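Local coordinates for protein ANGPTL4 C-terminal chain (Homo sapiens, PDB 6U1U) that mediates, as a whole protein, inactivation of lipoprotein lipase and so helps regulate triglyceride clearance, this chain being its C-terminal fibrinogen-like domain, at residues G38-I43 with R88-L93; L103-H108 with A125-A130; G163-G168 with T209-Q214; Q188-G193 with Y203-A208. One frame throughout, in Å; residues are numbered along the deposited sequence.

Interaction 1. Residues G38-I43 with R88-L93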
# COMPACT_ATOMS: atom_id res chain seq x y z
N GLY A 38 -3.79 5.16 -18.74
CA GLY A 38 -2.34 5.17 -18.69
C GLY A 38 -1.78 3.96 -17.96
O GLY A 38 -2.46 2.96 -17.68
N GLY A 39 -0.49 4.07 -17.65
CA GLY A 39 0.26 2.97 -17.05
C GLY A 39 0.30 3.14 -15.54
O GLY A 39 0.57 4.24 -15.05
N TRP A 40 0.06 2.04 -14.82
CA TRP A 40 0.07 2.01 -13.36
C TRP A 40 1.10 1.01 -12.87
O TRP A 40 1.22 -0.08 -13.42
CB TRP A 40 -1.29 1.57 -12.81
CG TRP A 40 -2.36 2.53 -13.10
CD1 TRP A 40 -3.06 2.65 -14.30
CD2 TRP A 40 -2.92 3.50 -12.20
NE1 TRP A 40 -4.01 3.66 -14.18
CE2 TRP A 40 -3.95 4.19 -12.92
CE3 TRP A 40 -2.67 3.85 -10.87
CZ2 TRP A 40 -4.71 5.21 -12.34
CZ3 TRP A 40 -3.45 4.90 -10.30
CH2 TRP A 40 -4.47 5.53 -11.04
N THR A 41 1.86 1.37 -11.84
CA THR A 41 2.79 0.41 -11.24
C THR A 41 2.10 -0.31 -10.09
O THR A 41 1.57 0.35 -9.20
CB THR A 41 4.00 1.13 -10.69
OG1 THR A 41 4.61 1.86 -11.76
CG2 THR A 41 4.99 0.07 -10.07
N VAL A 42 2.11 -1.64 -10.10
CA VAL A 42 1.48 -2.37 -9.00
C VAL A 42 2.48 -2.40 -7.85
O VAL A 42 3.60 -2.88 -8.01
CB VAL A 42 1.12 -3.80 -9.42
CG1 VAL A 42 0.52 -4.55 -8.20
CG2 VAL A 42 0.15 -3.79 -10.63
N ILE A 43 2.07 -1.89 -6.67
CA ILE A 43 3.00 -1.86 -5.54
C ILE A 43 2.68 -2.90 -4.48
O ILE A 43 3.52 -3.12 -3.59
CB ILE A 43 3.09 -0.46 -4.92
CG1 ILE A 43 1.82 -0.10 -4.14
CG2 ILE A 43 3.37 0.55 -6.03
CD1 ILE A 43 1.98 1.24 -3.29
N ARG A 88 -1.30 9.41 -8.16
CA ARG A 88 -2.56 8.73 -7.90
C ARG A 88 -2.28 7.37 -7.27
O ARG A 88 -1.48 6.60 -7.80
CB ARG A 88 -3.35 8.51 -9.21
CG ARG A 88 -3.48 9.79 -10.04
CD ARG A 88 -4.31 9.58 -11.33
NE ARG A 88 -4.54 10.89 -11.95
CZ ARG A 88 -3.69 11.48 -12.78
NH1 ARG A 88 -2.57 10.85 -13.18
NH2 ARG A 88 -3.96 12.69 -13.25
N LEU A 89 -2.93 7.09 -6.15
CA LEU A 89 -2.81 5.80 -5.46
C LEU A 89 -4.15 5.07 -5.60
O LEU A 89 -5.08 5.56 -5.11
CB LEU A 89 -2.49 6.02 -3.98
CG LEU A 89 -2.39 4.77 -3.12
CD1 LEU A 89 -1.40 3.80 -3.68
CD2 LEU A 89 -1.99 5.13 -1.71
N ALA A 90 -4.18 3.99 -6.34
CA ALA A 90 -5.39 3.18 -6.50
C ALA A 90 -5.38 2.03 -5.50
O ALA A 90 -4.36 1.36 -5.33
CB ALA A 90 -5.47 2.64 -7.93
N VAL A 91 -6.51 1.81 -4.83
CA VAL A 91 -6.62 0.77 -3.82
C VAL A 91 -7.79 -0.10 -4.26
O VAL A 91 -8.91 0.41 -4.42
CB VAL A 91 -6.86 1.35 -2.42
CG1 VAL A 91 -7.13 0.21 -1.42
CG2 VAL A 91 -5.63 2.18 -1.97
N GLN A 92 -7.55 -1.39 -4.49
CA GLN A 92 -8.58 -2.28 -5.01
C GLN A 92 -8.78 -3.42 -4.04
O GLN A 92 -7.81 -4.07 -3.64
CB GLN A 92 -8.21 -2.78 -6.40
CG GLN A 92 -7.86 -1.55 -7.27
CD GLN A 92 -7.61 -1.79 -8.74
OE1 GLN A 92 -7.23 -2.88 -9.18
NE2 GLN A 92 -7.80 -0.72 -9.52
N LEU A 93 -10.05 -3.65 -3.65
CA LEU A 93 -10.40 -4.59 -2.60
C LEU A 93 -11.42 -5.59 -3.12
O LEU A 93 -12.28 -5.25 -3.93
CB LEU A 93 -11.00 -3.87 -1.37
CG LEU A 93 -10.30 -2.57 -0.91
CD1 LEU A 93 -11.11 -1.81 0.16
CD2 LEU A 93 -8.89 -2.91 -0.37

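Interaction 2. Residues L103-H108 with A125-A130. With PLM (palmitic acid), chain B.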
# COMPACT_ATOMS: atom_id res chain seq x y z
N LEU A 103 -10.96 2.21 -5.23
CA LEU A 103 -10.74 3.52 -4.65
C LEU A 103 -9.52 4.16 -5.30
O LEU A 103 -8.60 3.47 -5.74
CB LEU A 103 -10.49 3.43 -3.14
CG LEU A 103 -11.48 2.52 -2.42
CD1 LEU A 103 -11.14 2.39 -0.95
CD2 LEU A 103 -12.90 3.08 -2.61
N GLN A 104 -9.50 5.49 -5.34
CA GLN A 104 -8.34 6.21 -5.83
C GLN A 104 -8.18 7.47 -5.01
O GLN A 104 -9.17 8.16 -4.76
CB GLN A 104 -8.50 6.56 -7.32
CG GLN A 104 -7.24 6.90 -8.04
CD GLN A 104 -7.47 6.99 -9.57
OE1 GLN A 104 -7.15 7.99 -10.18
NE2 GLN A 104 -8.00 5.94 -10.15
N PHE A 105 -6.95 7.79 -4.66
CA PHE A 105 -6.65 8.99 -3.86
C PHE A 105 -5.40 9.66 -4.40
O PHE A 105 -4.51 8.97 -4.81
CB PHE A 105 -6.32 8.60 -2.41
CG PHE A 105 -7.34 7.74 -1.74
CD1 PHE A 105 -8.45 8.29 -1.14
CD2 PHE A 105 -7.22 6.37 -1.73
CE1 PHE A 105 -9.40 7.51 -0.54
CE2 PHE A 105 -8.17 5.59 -1.14
CZ PHE A 105 -9.26 6.15 -0.54
N SER A 106 -5.35 10.98 -4.34
CA SER A 106 -4.13 11.69 -4.71
C SER A 106 -3.25 11.77 -3.47
O SER A 106 -3.74 12.13 -2.41
CB SER A 106 -4.45 13.09 -5.22
OG SER A 106 -5.16 12.98 -6.45
N VAL A 107 -1.99 11.38 -3.58
CA VAL A 107 -1.07 11.38 -2.44
C VAL A 107 0.29 11.94 -2.87
O VAL A 107 0.63 11.97 -4.05
CB VAL A 107 -0.85 9.96 -1.84
CG1 VAL A 107 -2.19 9.32 -1.50
CG2 VAL A 107 -0.09 9.06 -2.84
N HIS A 108 1.08 12.35 -1.87
CA HIS A 108 2.52 12.41 -2.00
C HIS A 108 3.14 11.36 -1.08
O HIS A 108 2.55 10.97 -0.07
CB HIS A 108 3.07 13.81 -1.63
CG HIS A 108 2.71 14.87 -2.62
ND1 HIS A 108 1.46 15.46 -2.67
CD2 HIS A 108 3.45 15.46 -3.59
CE1 HIS A 108 1.45 16.37 -3.63
NE2 HIS A 108 2.63 16.38 -4.22
N ALA A 125 -7.53 13.49 3.12
CA ALA A 125 -7.71 12.91 4.44
C ALA A 125 -9.19 12.82 4.77
O ALA A 125 -9.63 11.86 5.44
CB ALA A 125 -6.98 13.75 5.49
N GLY A 126 -9.97 13.79 4.32
CA GLY A 126 -11.41 13.73 4.54
C GLY A 126 -12.06 12.56 3.82
O GLY A 126 -12.95 11.89 4.37
N GLN A 127 -11.62 12.29 2.59
CA GLN A 127 -12.12 11.12 1.85
C GLN A 127 -11.85 9.85 2.62
O GLN A 127 -12.60 8.86 2.48
CB GLN A 127 -11.43 11.01 0.49
CG GLN A 127 -11.62 12.14 -0.50
CD GLN A 127 -10.98 11.78 -1.84
OE1 GLN A 127 -9.77 11.90 -2.04
NE2 GLN A 127 -11.81 11.32 -2.76
N LEU A 128 -10.78 9.81 3.40
CA LEU A 128 -10.40 8.62 4.13
C LEU A 128 -11.08 8.54 5.49
O LEU A 128 -10.89 7.56 6.20
CB LEU A 128 -8.88 8.55 4.28
CG LEU A 128 -8.08 8.23 3.00
CD1 LEU A 128 -6.66 8.70 3.13
CD2 LEU A 128 -8.10 6.72 2.69
N GLY A 129 -11.84 9.57 5.88
CA GLY A 129 -12.57 9.53 7.13
C GLY A 129 -12.12 10.51 8.18
O GLY A 129 -12.79 10.63 9.22
N ALA A 130 -11.00 11.21 7.99
CA ALA A 130 -10.57 12.19 8.98
C ALA A 130 -11.48 13.42 8.91
O ALA A 130 -11.76 13.92 7.81
CB ALA A 130 -9.11 12.57 8.75
C1 PLM B . -10.00 5.81 11.60
O1 PLM B . -9.64 4.95 12.43
O2 PLM B . -11.08 5.77 10.99
C2 PLM B . -9.09 7.01 11.38
C3 PLM B . -9.04 7.67 10.03
C4 PLM B . -7.65 8.20 9.71
C5 PLM B . -7.31 8.32 8.25
C6 PLM B . -5.83 8.21 7.92
C7 PLM B . -5.54 7.67 6.54
C8 PLM B . -4.19 7.03 6.33
C9 PLM B . -4.22 5.55 6.51
CA PLM B . -3.56 4.77 5.45
CB PLM B . -4.21 4.79 4.12
CC PLM B . -3.30 4.33 3.05
CD PLM B . -3.95 3.98 1.79
CE PLM B . -4.96 4.97 1.36
CF PLM B . -4.54 5.90 0.29
CG PLM B . -4.42 7.31 0.77
O HOH W 1 -8.07 12.08 -4.15

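Interaction 3. Residues G163-G168 with T209-Q214. With PLM (palmitic acid), chain B.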
# COMPACT_ATOMS: atom_id res chain seq x y z
N GLY A 163 2.29 -7.19 10.00
CA GLY A 163 2.66 -6.54 8.75
C GLY A 163 3.16 -5.13 8.94
O GLY A 163 3.50 -4.68 10.04
N GLY A 164 3.25 -4.42 7.82
CA GLY A 164 3.72 -3.04 7.81
C GLY A 164 2.69 -2.16 7.11
O GLY A 164 2.09 -2.57 6.13
N TRP A 165 2.47 -0.98 7.67
CA TRP A 165 1.40 -0.15 7.13
C TRP A 165 1.57 1.29 7.57
O TRP A 165 2.34 1.60 8.48
CB TRP A 165 0.01 -0.66 7.59
CG TRP A 165 -1.17 -0.13 6.80
CD1 TRP A 165 -2.21 0.64 7.27
CD2 TRP A 165 -1.44 -0.37 5.42
NE1 TRP A 165 -3.12 0.87 6.26
CE2 TRP A 165 -2.67 0.28 5.11
CE3 TRP A 165 -0.77 -1.07 4.41
CZ2 TRP A 165 -3.23 0.27 3.83
CZ3 TRP A 165 -1.34 -1.13 3.12
CH2 TRP A 165 -2.56 -0.45 2.84
N TRP A 166 0.80 2.17 6.91
CA TRP A 166 0.68 3.57 7.31
C TRP A 166 -0.42 3.62 8.36
O TRP A 166 -1.59 3.92 8.08
CB TRP A 166 0.33 4.45 6.11
CG TRP A 166 1.41 4.52 5.07
CD1 TRP A 166 2.54 5.30 5.10
CD2 TRP A 166 1.45 3.80 3.83
NE1 TRP A 166 3.28 5.10 3.94
CE2 TRP A 166 2.63 4.19 3.15
CE3 TRP A 166 0.61 2.84 3.25
CZ2 TRP A 166 2.99 3.65 1.91
CZ3 TRP A 166 0.97 2.31 2.01
CH2 TRP A 166 2.16 2.70 1.36
N PHE A 167 -0.06 3.26 9.59
CA PHE A 167 -1.04 3.15 10.67
C PHE A 167 -1.36 4.56 11.20
O PHE A 167 -0.84 5.02 12.21
CB PHE A 167 -0.48 2.23 11.76
CG PHE A 167 -0.33 0.76 11.38
CD1 PHE A 167 -1.43 -0.06 11.15
CD2 PHE A 167 0.92 0.17 11.32
CE1 PHE A 167 -1.26 -1.38 10.85
CE2 PHE A 167 1.10 -1.18 11.01
CZ PHE A 167 -0.00 -1.96 10.78
N GLY A 168 -2.23 5.29 10.49
CA GLY A 168 -2.63 6.61 10.98
C GLY A 168 -3.44 6.55 12.27
O GLY A 168 -3.34 7.43 13.13
N THR A 209 -6.35 -7.96 -2.49
CA THR A 209 -6.07 -6.53 -2.51
C THR A 209 -5.09 -6.26 -3.64
O THR A 209 -4.24 -7.09 -3.95
CB THR A 209 -5.45 -6.02 -1.17
OG1 THR A 209 -4.15 -6.62 -0.96
CG2 THR A 209 -6.33 -6.38 0.03
N THR A 210 -5.19 -5.06 -4.22
CA THR A 210 -4.15 -4.56 -5.13
C THR A 210 -3.99 -3.08 -4.86
O THR A 210 -4.99 -2.37 -4.73
CB THR A 210 -4.54 -4.73 -6.61
OG1 THR A 210 -5.01 -6.06 -6.84
CG2 THR A 210 -3.32 -4.50 -7.50
N MET A 211 -2.75 -2.61 -4.81
CA MET A 211 -2.47 -1.18 -4.73
C MET A 211 -1.61 -0.77 -5.92
O MET A 211 -0.65 -1.48 -6.26
CB MET A 211 -1.74 -0.82 -3.42
CG MET A 211 -2.49 -1.32 -2.18
SD MET A 211 -1.53 -1.05 -0.67
CE MET A 211 -1.70 0.73 -0.63
N LEU A 212 -1.98 0.33 -6.57
CA LEU A 212 -1.25 0.76 -7.75
C LEU A 212 -0.95 2.25 -7.63
O LEU A 212 -1.71 2.98 -7.02
CB LEU A 212 -2.06 0.53 -9.03
CG LEU A 212 -2.60 -0.91 -9.17
CD1 LEU A 212 -4.03 -0.96 -8.62
CD2 LEU A 212 -2.63 -1.31 -10.67
N ILE A 213 0.13 2.69 -8.28
CA ILE A 213 0.50 4.10 -8.24
C ILE A 213 0.76 4.61 -9.65
O ILE A 213 1.23 3.88 -10.52
CB ILE A 213 1.72 4.32 -7.31
CG1 ILE A 213 1.87 5.80 -6.97
CG2 ILE A 213 2.98 3.74 -7.90
CD1 ILE A 213 2.16 6.03 -5.50
N GLN A 214 0.43 5.89 -9.86
CA GLN A 214 0.67 6.56 -11.14
C GLN A 214 1.03 7.99 -10.82
O GLN A 214 0.16 8.80 -10.47
CB GLN A 214 -0.56 6.51 -12.05
CG GLN A 214 -0.34 7.18 -13.40
CD GLN A 214 -1.62 7.20 -14.18
OE1 GLN A 214 -2.49 8.03 -13.92
NE2 GLN A 214 -1.80 6.23 -15.10
C1 PLM B . -10.00 5.81 11.60
O1 PLM B . -9.64 4.95 12.43
O2 PLM B . -11.08 5.77 10.99
C2 PLM B . -9.09 7.01 11.38
C3 PLM B . -9.04 7.67 10.03
C4 PLM B . -7.65 8.20 9.71
C5 PLM B . -7.31 8.32 8.25
C6 PLM B . -5.83 8.21 7.92
C7 PLM B . -5.54 7.67 6.54
C8 PLM B . -4.19 7.03 6.33
C9 PLM B . -4.22 5.55 6.51
CA PLM B . -3.56 4.77 5.45
CB PLM B . -4.21 4.79 4.12
CC PLM B . -3.30 4.33 3.05
CD PLM B . -3.95 3.98 1.79
CE PLM B . -4.96 4.97 1.36
CF PLM B . -4.54 5.90 0.29
CG PLM B . -4.42 7.31 0.77

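Interaction 4. Residues Q188-G193 with Y203-A208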
# COMPACT_ATOMS: atom_id res chain seq x y z
N GLN A 188 -9.88 -11.46 17.99
CA GLN A 188 -8.49 -11.25 18.37
C GLN A 188 -7.54 -11.60 17.25
O GLN A 188 -6.47 -10.98 17.11
CB GLN A 188 -8.13 -12.07 19.61
CG GLN A 188 -6.91 -11.54 20.35
CD GLN A 188 -5.59 -12.21 19.98
OE1 GLN A 188 -5.37 -12.63 18.84
NE2 GLN A 188 -4.69 -12.30 20.95
N LYS A 189 -7.94 -12.55 16.43
CA LYS A 189 -7.07 -12.90 15.31
C LYS A 189 -7.44 -11.98 14.16
O LYS A 189 -6.56 -11.40 13.62
CB LYS A 189 -7.17 -14.40 14.99
CG LYS A 189 -6.24 -15.31 15.79
CD LYS A 189 -6.85 -16.68 16.05
CE LYS A 189 -5.86 -17.82 16.20
NZ LYS A 189 -6.55 -19.13 16.25
N LEU A 190 -8.73 -11.84 13.87
CA LEU A 190 -9.16 -11.02 12.73
C LEU A 190 -8.70 -9.57 12.87
O LEU A 190 -8.50 -8.88 11.86
CB LEU A 190 -10.69 -11.04 12.55
CG LEU A 190 -11.37 -12.29 12.01
CD1 LEU A 190 -12.89 -12.20 12.16
CD2 LEU A 190 -10.97 -12.59 10.56
N LYS A 191 -8.49 -9.12 14.11
CA LYS A 191 -7.84 -7.83 14.34
C LYS A 191 -6.49 -7.72 13.62
O LYS A 191 -6.08 -6.62 13.23
CB LYS A 191 -7.67 -7.62 15.84
CG LYS A 191 -6.48 -6.86 16.27
CD LYS A 191 -5.87 -7.41 17.59
CE LYS A 191 -4.97 -6.34 18.23
NZ LYS A 191 -4.54 -6.67 19.63
N LYS A 192 -5.77 -8.83 13.49
CA LYS A 192 -4.48 -8.81 12.80
C LYS A 192 -4.62 -9.07 11.31
O LYS A 192 -3.61 -9.32 10.65
CB LYS A 192 -3.54 -9.85 13.40
CG LYS A 192 -3.31 -9.68 14.91
CD LYS A 192 -2.41 -10.78 15.44
CE LYS A 192 -1.69 -10.33 16.70
NZ LYS A 192 -0.29 -9.87 16.43
N GLY A 193 -5.84 -9.00 10.76
CA GLY A 193 -6.09 -9.38 9.39
C GLY A 193 -5.94 -8.26 8.37
O GLY A 193 -5.42 -7.18 8.66
N TYR A 203 -13.29 -5.88 11.15
CA TYR A 203 -12.79 -7.24 11.29
C TYR A 203 -13.23 -8.15 10.16
O TYR A 203 -13.26 -9.37 10.34
CB TYR A 203 -13.24 -7.82 12.63
CG TYR A 203 -12.89 -6.99 13.85
CD1 TYR A 203 -13.67 -5.89 14.22
CD2 TYR A 203 -11.82 -7.33 14.65
CE1 TYR A 203 -13.39 -5.17 15.36
CE2 TYR A 203 -11.52 -6.59 15.77
CZ TYR A 203 -12.30 -5.52 16.12
OH TYR A 203 -12.00 -4.78 17.24
N TYR A 204 -13.56 -7.59 9.01
CA TYR A 204 -13.80 -8.42 7.84
C TYR A 204 -12.47 -8.73 7.17
O TYR A 204 -11.77 -7.80 6.75
CB TYR A 204 -14.73 -7.70 6.87
CG TYR A 204 -15.16 -8.59 5.73
CD1 TYR A 204 -16.33 -9.35 5.81
CD2 TYR A 204 -14.39 -8.71 4.57
CE1 TYR A 204 -16.70 -10.18 4.78
CE2 TYR A 204 -14.76 -9.53 3.54
CZ TYR A 204 -15.92 -10.28 3.65
OH TYR A 204 -16.27 -11.10 2.60
N PRO A 205 -12.09 -10.00 7.02
CA PRO A 205 -10.82 -10.33 6.33
C PRO A 205 -11.01 -10.35 4.82
O PRO A 205 -11.77 -11.16 4.28
CB PRO A 205 -10.47 -11.73 6.88
CG PRO A 205 -11.82 -12.37 7.08
CD PRO A 205 -12.78 -11.22 7.49
N LEU A 206 -10.30 -9.47 4.12
CA LEU A 206 -10.51 -9.35 2.69
C LEU A 206 -9.90 -10.53 1.94
O LEU A 206 -8.94 -11.16 2.38
CB LEU A 206 -9.91 -8.04 2.18
CG LEU A 206 -10.65 -6.83 2.74
CD1 LEU A 206 -9.85 -5.56 2.58
CD2 LEU A 206 -12.02 -6.68 2.03
N GLN A 207 -10.49 -10.83 0.78
CA GLN A 207 -10.02 -11.96 -0.01
C GLN A 207 -8.84 -11.59 -0.89
O GLN A 207 -7.98 -12.44 -1.15
CB GLN A 207 -11.17 -12.51 -0.86
CG GLN A 207 -10.82 -13.82 -1.58
CD GLN A 207 -11.75 -14.16 -2.73
OE1 GLN A 207 -12.94 -13.84 -2.71
NE2 GLN A 207 -11.22 -14.85 -3.73
N ALA A 208 -8.78 -10.35 -1.39
CA ALA A 208 -7.72 -9.95 -2.31
C ALA A 208 -7.58 -8.44 -2.26
O ALA A 208 -8.54 -7.72 -1.97
CB ALA A 208 -7.99 -10.42 -3.75

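Interaction 1. Residues G38-I43 with R88-L93
Trp40 meets Arg88 and Ala90 with the far corner of its indole. Trp40 CZ3 lies 3.6 Å from Arg88 O and 3.8 Å from Ala90 CB, both approaching obliquely, while Trp40 CH2 rests 3.7 Å from Arg88 CB. The arginine chain runs on across the indole at about a right angle, extended from CG to NE, and takes its guanidinium away from the ring to a weak hydrogen bond with Gln214. Trp40 CG stands anti to its carbonyl carbon (chi1 -66°), which sends the six-membered ring across toward 88-93, and NE1 is held by Asp37. A second, looser touch joins Ile43 CD1 and Leu89 CD1 at 4.3 Å; Leu89 also borders the palmitic acid. Cut back to an alanine, Trp40 would probably leave a gap beside Ala90 and the Arg88 stem and Asp37 without its indole partner. Strand 208-215 runs between the two segments, pairing with both, which keeps their axes 9.0 Å apart and accounts for the absence of direct backbone bonding. Their directions differ by 62°, and this contact between strands separated by a third, made chiefly by the Trp40 indole, belongs to the twisted central antiparallel sheet of the fibrinogen C-terminal fold.

Interaction 2. Residues L103-H108 with A125-A130
Gln127 OE1 accepts a 2.7 Å hydrogen bond from a water, and lies at the ring edge of Phe105, near the ring plane and 3.9 Å from Phe105 CD1. The same water accepts from Ser106 N at 2.9 Å, so one molecule links the strand backbone to the end of helix 122-127. That helix closes in a Schellman motif: Ala130 N and Gly129 N bond back to Ala125 O and Gly126 O, and the turn needs a glycine at 129, whose phi is 113°. Leu128, in this turn of the fibrinogen-like domain, lines the palmitic acid site. Its two torsions together bring Leu128 CD2 over one face of Phe105, in a CH-pi contact 3.8 Å from the ring centroid and 28° off the normal; the methyl is offset toward the CZ–CE1 side of the rim. Trp196 touches both side chains from outside. With a serine in place of Phe105, the Leu128 methyl is likely to lose its aromatic seat and the lipid tail to be less closely enclosed. That tail reaches deep among these residues: PLM CF is 3.4 Å from Phe105 CD2, and the terminal methyl PLM CG is 3.5 Å from Leu128 CD1 and 3.8 Å from Val107 CG1.

Interaction 3. Residues G163-G168 with T209-Q214
Met211 reaches Trp165 and Trp166 through a chain that runs straight from the strand as far as SD and then bends at its last torsion (chi3 71°), turning CE toward Trp165 CH2 and Trp166 CZ3. Trp165 comes to meet it because its CG swings opposite the backbone N (chi1 -164°), presenting CH2 to the sulfur. The result is a Met-aromatic contact made at the ring edge: Met211 SD is 3.7 Å from Trp165 CH2 and lies 79° off the normal of the six-membered ring. The methyl adds a second touch, Met211 CE approaching Trp166 CZ3 obliquely at 4.1 Å. These two residues are the tryptophan pair that opens the signature sequence of fibrinogen C-terminal domains, and here they lie against the central sheet near the centre of the domain. Consecutive inverse gamma turns centred on Trp166 and Phe167, each with a weak backbone bond, kink the loop, and Trp165 CB sits over the centre of the Phe167 ring. Both indole N-H groups are engaged elsewhere, NE1 of Trp165 with Ser173 OG and NE1 of Trp166 with Tyr116 O. Palmitic acid passes alongside the pair, its CA atom 3.4 Å from Trp166 O and its CC atom oblique to the Trp166 ring.

Interaction 4. Residues Q188-G193 with Y203-A208
Leu190 is the central side chain here, and it splits its two methyls between Tyr203 and Pro205. Leu190 CD1 comes up to the tyrosine backbone, 3.4 Å from Tyr203 O, while Leu190 CD2 crosses obliquely onto the proline ring, lying 3.6 Å from Pro205 CG with CB and CD only slightly farther off. A chi1 of -73°, which sets the leucine CG beside the backbone N, sends the fork toward 203-208; Pro184 touches it from outside the two segments. The Tyr203 ring takes a different course and runs past the backbone of Lys191. Lys191 N lies near the ring plane, 3.8 Å from Tyr203 CD2, so the amide meets the edge of the ring, not its face. Lys191 CB follows, 4.0 Å from Tyr203 CE2, before the lysine chain bends at chi2 and carries its ammonium away. Closer to the main chains, Leu190 CB and Tyr203 CB face each other at 4.1 Å. The shape of 188-193 is set by a type I turn from Leu190 to Gly193, closed by a 2.9 Å bond from Gly193 N to Leu190 O; a beta carbon at 193 would strike that same oxygen. Lys191 O is taken by Arg202, just before the tyrosine, and Leu206 pairs through its backbone with Ile194. Farther along, Gln207 and Ala208 form a classic bulge opposite Arg94. Across 188-193 and 203-208 themselves the contact is mainly apolar packing, which also brings a carbonyl oxygen and an amide nitrogen against carbon; the charged end of Lys191 turns away from it.

In the fold
From the N terminus, interaction 1 comes first, closing the long excursion between strands 38-46 and 87-94. Interaction 2 follows in series, folding helix 122-127 back on strand 100-109, which neighbours 87-94 in the sheet; backbone bonds between 88-93 and 103-108 join the two contacts. Interaction 3 then spans from the 163-168 loop to strand 208-215. Interaction 4 falls wholly within the chain that interaction 3 encloses, its second segment running directly into 209-214, and none of the four cross. Interactions 2 and 3 do not touch but share the palmitic acid, whereas interaction 4 lies toward the periphery, about 22 Å between centres from interactions 1 and 2, though Leu206 still packs on Leu93 of interaction 1.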